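IroE protein (Escherichia coli, PDB 2GZS) hydrolyses the trilactone of the siderophore enterobactin and its glucosylated salmochelin forms, usually cutting once to leave linear trimers. Local coordinates at residues A200-S205 with V238-P243. Sequence-based numbering, arbitrary orientation.
Sequences AIMEGS and VFWDFP
The indole of W240 receives the methyl of selenomethionine M202 on one face: M202 CE stands 3.8 Å from W240 CG, above the rim of the five-membered ring, in a CH-pi contact, while SE lies obliquely farther off. A200 CB meets the same ring at its edge, near CD1. M202 CE also reaches the edge of the F242 ring, 4.1 Å from F242 CE2, and so touches both aromatic groups. On the opposite side of the sheet the F239 ring is met at its edge, nearly in plane, by E203 CB, 3.8 Å from F239 CE1. With CG of F239 anti to the backbone N (chi1 174°), the ring leans over to the neighbouring strand and brings CD1 to 3.3 Å from I201 O. Between these two layers the parallel strands pair in register, I201 N giving a hydrogen bond to V238 O, W240 N to I201 O (2.8 Å), E203 N to W240 O and F242 N to E203 O. The last bond carries the pairing one residue past strand 238-241. Helix 219-232 packs on F239 through L220, I223 and L227, whereas helix 247-262 packs on W240 and F242; a leucine in place of F239 would probably lose the flat edge set against E203 CB and leave a gap beneath helix 219-232. The E203 carboxylate turns away to hydrogen-bond S174 OG through OE1. The pair illustrates how the alpha/beta-hydrolase sheet ends: strand 237-241 is outermost, sandwiched by helices, and the side chain of S205, a poorly ordered residue beyond strand 198-203, lies about 5 Å from that of active-site H247. Chemically, four backbone bonds tie the two segments along their facing edges, while apolar and aromatic contacts join the two faces to the flanking helices.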
loop_
_atom_site.group_PDB
_atom_site.type_symbol
_atom_site.label_atom_id
_atom_site.label_comp_id
_atom_site.label_asym_id
_atom_site.label_seq_id
_atom_site.Cartn_x
_atom_site.Cartn_y
_atom_site.Cartn_z
ATOM N N ALA A 200 5.887 -1.678 8.295
ATOM C CA ALA A 200 5.338 -0.598 9.108
ATOM C C ALA A 200 3.862 -0.923 9.340
ATOM O O ALA A 200 3.061 -0.832 8.404
ATOM C CB ALA A 200 5.472 0.757 8.427
ATOM N N ILE A 201 3.513 -1.285 10.584
ATOM C CA ILE A 201 2.107 -1.505 10.908
ATOM C C ILE A 201 1.509 -0.217 11.461
ATOM O O ILE A 201 2.174 0.435 12.287
ATOM C CB ILE A 201 1.955 -2.645 11.944
ATOM C CG1 ILE A 201 2.560 -3.946 11.387
ATOM C CG2 ILE A 201 0.510 -2.821 12.345
ATOM C CD1 ILE A 201 2.532 -5.086 12.403
HETATM N N MSE A 202 0.356 0.174 10.957
HETATM C CA MSE A 202 -0.216 1.462 11.228
HETATM C C MSE A 202 -1.614 1.210 11.771
HETATM O O MSE A 202 -2.413 0.561 11.097
HETATM C CB MSE A 202 -0.283 2.326 9.968
HETATM C CG MSE A 202 1.061 2.332 9.157
HETATM SE SE MSE A 202 1.031 3.393 7.574
HETATM C CE MSE A 202 1.755 4.981 8.348
ATOM N N GLU A 203 -1.905 1.711 12.976
ATOM C CA GLU A 203 -3.239 1.459 13.505
ATOM C C GLU A 203 -3.754 2.739 14.164
ATOM O O GLU A 203 -2.948 3.575 14.546
ATOM C CB GLU A 203 -3.238 0.331 14.575
ATOM C CG GLU A 203 -2.982 -1.050 13.970
ATOM C CD GLU A 203 -4.202 -1.679 13.349
ATOM O OE1 GLU A 203 -5.355 -1.160 13.472
ATOM O OE2 GLU A 203 -4.092 -2.771 12.717
ATOM N N GLY A 204 -5.053 2.911 14.254
ATOM C CA GLY A 204 -5.574 4.152 14.848
ATOM C C GLY A 204 -6.744 3.573 15.646
ATOM O O GLY A 204 -6.327 3.031 16.643
ATOM N N SER A 205 -7.863 3.733 14.987
ATOM C CA SER A 205 -9.150 3.184 15.389
ATOM C C SER A 205 -9.311 3.593 16.849
ATOM O O SER A 205 -9.821 4.703 16.985
ATOM C CB SER A 205 -9.217 1.691 15.115
ATOM O OG SER A 205 -9.115 1.457 13.710
ATOM N N VAL A 238 8.167 -1.615 12.555
ATOM C CA VAL A 238 7.827 -0.480 13.367
ATOM C C VAL A 238 6.321 -0.361 13.443
ATOM O O VAL A 238 5.594 -0.909 12.604
ATOM C CB VAL A 238 8.407 0.837 12.815
ATOM C CG1 VAL A 238 9.937 0.742 12.663
ATOM C CG2 VAL A 238 7.845 1.206 11.463
ATOM N N PHE A 239 5.874 0.395 14.445
ATOM C CA PHE A 239 4.463 0.661 14.626
ATOM C C PHE A 239 4.160 2.162 14.545
ATOM O O PHE A 239 4.847 2.954 15.215
ATOM C CB PHE A 239 4.054 0.103 16.002
ATOM C CG PHE A 239 2.650 0.403 16.441
ATOM C CD1 PHE A 239 1.630 0.152 15.526
ATOM C CD2 PHE A 239 2.378 0.911 17.717
ATOM C CE1 PHE A 239 0.313 0.382 15.860
ATOM C CE2 PHE A 239 1.044 1.114 18.021
ATOM C CZ PHE A 239 0.033 0.852 17.131
ATOM N N TRP A 240 3.222 2.589 13.768
ATOM C CA TRP A 240 2.738 3.969 13.703
ATOM C C TRP A 240 1.355 3.986 14.347
ATOM O O TRP A 240 0.441 3.310 13.871
ATOM C CB TRP A 240 2.625 4.448 12.268
ATOM C CG TRP A 240 3.916 4.632 11.506
ATOM C CD1 TRP A 240 4.639 3.706 10.821
ATOM C CD2 TRP A 240 4.613 5.877 11.395
ATOM N NE1 TRP A 240 5.760 4.292 10.273
ATOM C CE2 TRP A 240 5.743 5.623 10.624
ATOM C CE3 TRP A 240 4.302 7.144 11.917
ATOM C CZ2 TRP A 240 6.628 6.659 10.332
ATOM C CZ3 TRP A 240 5.205 8.174 11.616
ATOM C CH2 TRP A 240 6.315 7.882 10.855
ATOM N N ASP A 241 1.221 4.747 15.417
ATOM C CA ASP A 241 -0.056 4.841 16.115
ATOM C C ASP A 241 -0.752 6.161 15.840
ATOM O O ASP A 241 -0.072 7.226 15.904
ATOM C CB ASP A 241 0.214 4.767 17.624
ATOM C CG ASP A 241 -1.034 4.461 18.415
ATOM O OD1 ASP A 241 -2.117 4.252 17.867
ATOM O OD2 ASP A 241 -0.815 4.413 19.661
ATOM N N PHE A 242 -2.007 6.189 15.490
ATOM C CA PHE A 242 -2.776 7.387 15.302
ATOM C C PHE A 242 -3.973 7.350 16.256
ATOM O O PHE A 242 -5.033 6.903 15.830
ATOM C CB PHE A 242 -3.269 7.490 13.837
ATOM C CG PHE A 242 -2.074 7.516 12.887
ATOM C CD1 PHE A 242 -1.411 8.692 12.562
ATOM C CD2 PHE A 242 -1.600 6.340 12.323
ATOM C CE1 PHE A 242 -0.314 8.658 11.710
ATOM C CE2 PHE A 242 -0.521 6.326 11.450
ATOM C CZ PHE A 242 0.142 7.496 11.121
ATOM N N PRO A 243 -3.738 7.677 17.524
ATOM C CA PRO A 243 -4.763 7.307 18.496
ATOM C C PRO A 243 -6.140 7.916 18.250
ATOM O O PRO A 243 -6.438 9.032 17.908
ATOM C CB PRO A 243 -4.195 7.856 19.822
ATOM C CG PRO A 243 -2.689 7.780 19.588
ATOM C CD PRO A 243 -2.544 8.276 18.130
#